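Probable starch synthase 4, chloroplastic/amyloplastic (Arabidopsis thaliana, PDB 6GNE) is probably a plastid starch synthase of the GT-B glycosyltransferase fold, with two Rossmann-like domains, and binds adenosine-5'-diphosphate and glycans. Local coordinates at residues Y156-A161 with C191-N196. Sequence-based numbering, arbitrary orientation.
Sequences YWDLYA and CGLDVN. With GLC (alpha-D-glucopyranose), chain D.
Leu159 meets Gly192 through a single methyl: CD1 lies 3.7 Å from Gly192 O, a van der Waals contact of hydrocarbon against a peptide group. Leu159 CG stands anti to its own carbonyl carbon (chi1 -57°), which sends the branched end from the helix towards the loop. With phi at 117°, Gly192 takes a positive-phi conformation in which glycine is at home. Beside this pair, Leu193 brings CD2 to 4.5 Å from Asp158 OD2, a loose apposition.

The polar link is indirect. One water donates to Asp158 OD2 and accepts from Asp194 N, each at 2.8 Å, so the helix carboxylate reaches the loop backbone through it. Asp194 is the N-cap of helix 195-198, its OD1 accepting from Gln197 N, a role that a short carboxylate fills well.

Trp157 and Asp158 also belong to a glycan pocket. Glucose O5 approaches one face of the Trp157 indole, 3.2 Å from CZ3 and offset toward the rim, while Tyr156 CD2 lies over the opposite face; a broad flat ring suits a sugar. Asp158 serves both the loop contact and a second glucose, which it touches.

Within the N-terminal GT-B domain, helix 152-160 thus packs beside the loop leading into helix 195-198, with Arg126 of helix 117-134 against Leu159 and Ile170 of strand 169-174 against Tyr156 and Trp157.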
ATOM      1  N   TYR A 156     -17.316   5.725  16.372  1.00 52.43           N
ATOM      2  CA  TYR A 156     -18.613   5.266  15.868  1.00 53.92           C
ATOM      3  C   TYR A 156     -19.487   4.700  16.982  1.00 56.58           C
ATOM      4  O   TYR A 156     -20.637   5.099  17.117  1.00 57.65           O
ATOM      5  CB  TYR A 156     -18.445   4.220  14.764  1.00 52.67           C
ATOM      6  CG  TYR A 156     -19.757   3.757  14.170  1.00 53.76           C
ATOM      7  CD1 TYR A 156     -20.479   4.579  13.332  1.00 54.88           C
ATOM      8  CD2 TYR A 156     -20.275   2.498  14.453  1.00 55.02           C
ATOM      9  CE1 TYR A 156     -21.679   4.153  12.771  1.00 56.22           C
ATOM     10  CE2 TYR A 156     -21.467   2.055  13.898  1.00 55.76           C
ATOM     11  CZ  TYR A 156     -22.164   2.883  13.058  1.00 56.75           C
ATOM     12  OH  TYR A 156     -23.354   2.470  12.512  1.00 59.38           O
ATOM     13  N   TRP A 157     -18.922   3.791  17.780  1.00 57.70           N
ATOM     14  CA  TRP A 157     -19.686   3.102  18.818  1.00 60.84           C
ATOM     15  C   TRP A 157     -20.011   3.999  20.016  1.00 63.93           C
ATOM     16  O   TRP A 157     -21.112   3.944  20.541  1.00 65.31           O
ATOM     17  CB  TRP A 157     -18.980   1.805  19.252  1.00 60.40           C
ATOM     18  CG  TRP A 157     -18.968   0.797  18.146  1.00 58.47           C
ATOM     19  CD1 TRP A 157     -17.886   0.283  17.540  1.00 56.75           C
ATOM     20  CD2 TRP A 157     -20.109   0.212  17.491  1.00 59.70           C
ATOM     21  NE1 TRP A 157     -18.263  -0.588  16.537  1.00 56.26           N
ATOM     22  CE2 TRP A 157     -19.625  -0.638  16.484  1.00 57.70           C
ATOM     23  CE3 TRP A 157     -21.500   0.317  17.675  1.00 63.03           C
ATOM     24  CZ2 TRP A 157     -20.469  -1.388  15.652  1.00 58.36           C
ATOM     25  CZ3 TRP A 157     -22.347  -0.425  16.844  1.00 63.34           C
ATOM     26  CH2 TRP A 157     -21.818  -1.275  15.851  1.00 60.90           C
ATOM     27  N   ASP A 158     -19.068   4.841  20.417  1.00 65.59           N
ATOM     28  CA  ASP A 158     -19.251   5.694  21.587  1.00 69.86           C
ATOM     29  C   ASP A 158     -20.074   6.950  21.300  1.00 70.68           C
ATOM     30  O   ASP A 158     -20.873   7.345  22.132  1.00 72.29           O
ATOM     31  CB  ASP A 158     -17.887   5.999  22.226  1.00 70.90           C
ATOM     32  CG  ASP A 158     -17.254   4.765  22.908  1.00 71.58           C
ATOM     33  OD1 ASP A 158     -17.767   3.612  22.802  1.00 71.34           O
ATOM     34  OD2 ASP A 158     -16.206   4.963  23.566  1.00 73.97           O
ATOM     35  N   LEU A 159     -19.962   7.524  20.104  1.00 71.08           N
ATOM     36  CA  LEU A 159     -20.630   8.809  19.812  1.00 73.01           C
ATOM     37  C   LEU A 159     -21.619   8.886  18.632  1.00 73.03           C
ATOM     38  O   LEU A 159     -22.361   9.885  18.537  1.00 74.83           O
ATOM     39  CB  LEU A 159     -19.566   9.888  19.647  1.00 72.74           C
ATOM     40  CG  LEU A 159     -18.606  10.082  20.839  1.00 74.76           C
ATOM     41  CD1 LEU A 159     -17.458  11.025  20.494  1.00 74.30           C
ATOM     42  CD2 LEU A 159     -19.342  10.541  22.099  1.00 77.67           C
ATOM     43  N   TYR A 160     -21.660   7.884  17.750  1.00 72.88           N
ATOM     44  CA  TYR A 160     -22.487   7.987  16.535  1.00 74.87           C
ATOM     45  C   TYR A 160     -23.602   6.951  16.353  1.00 78.75           C
ATOM     46  O   TYR A 160     -24.648   7.293  15.790  1.00 79.65           O
ATOM     47  CB  TYR A 160     -21.602   8.046  15.294  1.00 70.97           C
ATOM     48  CG  TYR A 160     -20.885   9.368  15.173  1.00 70.21           C
ATOM     49  CD1 TYR A 160     -19.738   9.624  15.920  1.00 68.98           C
ATOM     50  CD2 TYR A 160     -21.363  10.378  14.334  1.00 70.05           C
ATOM     51  CE1 TYR A 160     -19.086  10.842  15.835  1.00 68.29           C
ATOM     52  CE2 TYR A 160     -20.696  11.598  14.226  1.00 69.38           C
ATOM     53  CZ  TYR A 160     -19.561  11.818  14.985  1.00 68.05           C
ATOM     54  OH  TYR A 160     -18.905  13.009  14.901  1.00 67.03           O
ATOM     55  N   ALA A 161     -23.380   5.709  16.801  1.00 81.79           N
ATOM     56  CA  ALA A 161     -24.464   4.709  16.939  1.00 87.38           C
ATOM     57  C   ALA A 161     -25.607   5.164  17.843  1.00 94.44           C
ATOM     58  O   ALA A 161     -26.753   4.908  17.484  1.00 97.53           O
ATOM     59  CB  ALA A 161     -23.937   3.346  17.369  1.00 86.81           C
ATOM     60  N   CYS A 191     -10.378  14.381  20.004  1.00 66.38           N
ATOM     61  CA  CYS A 191     -11.417  14.009  19.020  1.00 65.54           C
ATOM     62  C   CYS A 191     -12.774  13.710  19.650  1.00 66.36           C
ATOM     63  O   CYS A 191     -13.748  13.520  18.921  1.00 64.90           O
ATOM     64  CB  CYS A 191     -10.980  12.821  18.158  1.00 63.23           C
ATOM     65  SG  CYS A 191     -10.681  11.300  19.091  1.00 64.09           S
ATOM     66  N   GLY A 192     -12.843  13.666  20.987  1.00 68.36           N
ATOM     67  CA  GLY A 192     -14.110  13.504  21.719  1.00 69.36           C
ATOM     68  C   GLY A 192     -14.204  12.239  22.554  1.00 68.95           C
ATOM     69  O   GLY A 192     -15.188  12.058  23.294  1.00 69.79           O
ATOM     70  N   LEU A 193     -13.211  11.359  22.422  1.00 67.12           N
ATOM     71  CA  LEU A 193     -13.206  10.075  23.108  1.00 67.28           C
ATOM     72  C   LEU A 193     -12.924  10.232  24.592  1.00 69.94           C
ATOM     73  O   LEU A 193     -12.126  11.070  24.993  1.00 70.49           O
ATOM     74  CB  LEU A 193     -12.178   9.144  22.482  1.00 64.56           C
ATOM     75  CG  LEU A 193     -12.519   8.630  21.082  1.00 62.21           C
ATOM     76  CD1 LEU A 193     -11.309   7.904  20.497  1.00 59.56           C
ATOM     77  CD2 LEU A 193     -13.764   7.737  21.085  1.00 62.67           C
ATOM     78  N   ASP A 194     -13.587   9.396  25.387  1.00 72.32           N
ATOM     79  CA  ASP A 194     -13.485   9.406  26.845  1.00 75.83           C
ATOM     80  C   ASP A 194     -12.199   8.671  27.313  1.00 76.51           C
ATOM     81  O   ASP A 194     -12.104   7.438  27.241  1.00 74.54           O
ATOM     82  CB  ASP A 194     -14.733   8.751  27.437  1.00 76.68           C
ATOM     83  CG  ASP A 194     -14.888   9.051  28.887  1.00 79.77           C
ATOM     84  OD1 ASP A 194     -14.163   8.456  29.705  1.00 79.59           O
ATOM     85  OD2 ASP A 194     -15.723   9.911  29.214  1.00 82.59           O
ATOM     86  N   VAL A 195     -11.231   9.440  27.808  1.00 78.95           N
ATOM     87  CA  VAL A 195      -9.897   8.925  28.139  1.00 79.87           C
ATOM     88  C   VAL A 195      -9.980   7.838  29.221  1.00 82.96           C
ATOM     89  O   VAL A 195      -9.454   6.735  29.039  1.00 83.19           O
ATOM     90  CB  VAL A 195      -8.940  10.077  28.556  1.00 81.20           C
ATOM     91  CG1 VAL A 195      -7.586   9.542  29.030  1.00 81.21           C
ATOM     92  CG2 VAL A 195      -8.761  11.067  27.385  1.00 79.86           C
ATOM     93  N   ASN A 196     -10.672   8.138  30.316  1.00 86.35           N
ATOM     94  CA  ASN A 196     -10.795   7.201  31.459  1.00 89.26           C
ATOM     95  C   ASN A 196     -11.411   5.859  31.063  1.00 88.95           C
ATOM     96  O   ASN A 196     -10.918   4.818  31.496  1.00 90.28           O
ATOM     97  CB  ASN A 196     -11.628   7.801  32.621  1.00 91.47           C
ATOM     98  CG  ASN A 196     -11.006   9.042  33.209  1.00 92.38           C
ATOM     99  OD1 ASN A 196      -9.788   9.176  33.236  1.00 90.96           O
ATOM    100  ND2 ASN A 196     -11.839   9.964  33.678  1.00 94.13           N
TER
HETATM  101  C1  GLC D   1     -22.218  -3.911  18.719  1.00 96.09           C
HETATM  102  C2  GLC D   1     -20.874  -4.448  18.234  1.00 92.02           C
HETATM  103  C3  GLC D   1     -19.818  -4.326  19.335  1.00 96.67           C
HETATM  104  C4  GLC D   1     -19.797  -2.927  19.928  1.00 99.71           C
HETATM  105  C5  GLC D   1     -21.177  -2.452  20.362  1.00102.76           C
HETATM  106  C6  GLC D   1     -21.136  -1.010  20.889  1.00103.09           C
HETATM  107  O1  GLC D   1     -22.758  -4.815  19.702  1.00 92.76           O
HETATM  108  O2  GLC D   1     -21.059  -5.815  17.850  1.00 79.31           O
HETATM  109  O3  GLC D   1     -18.505  -4.603  18.849  1.00 98.47           O
HETATM  110  O4  GLC D   1     -19.001  -2.975  21.092  1.00102.13           O
HETATM  111  O5  GLC D   1     -22.077  -2.579  19.250  1.00 99.67           O
HETATM  112  O6  GLC D   1     -21.432  -0.943  22.295  1.00103.21           O
HETATM  113  O   HOH W   1     -15.335   7.403  24.537  1.00 61.92           O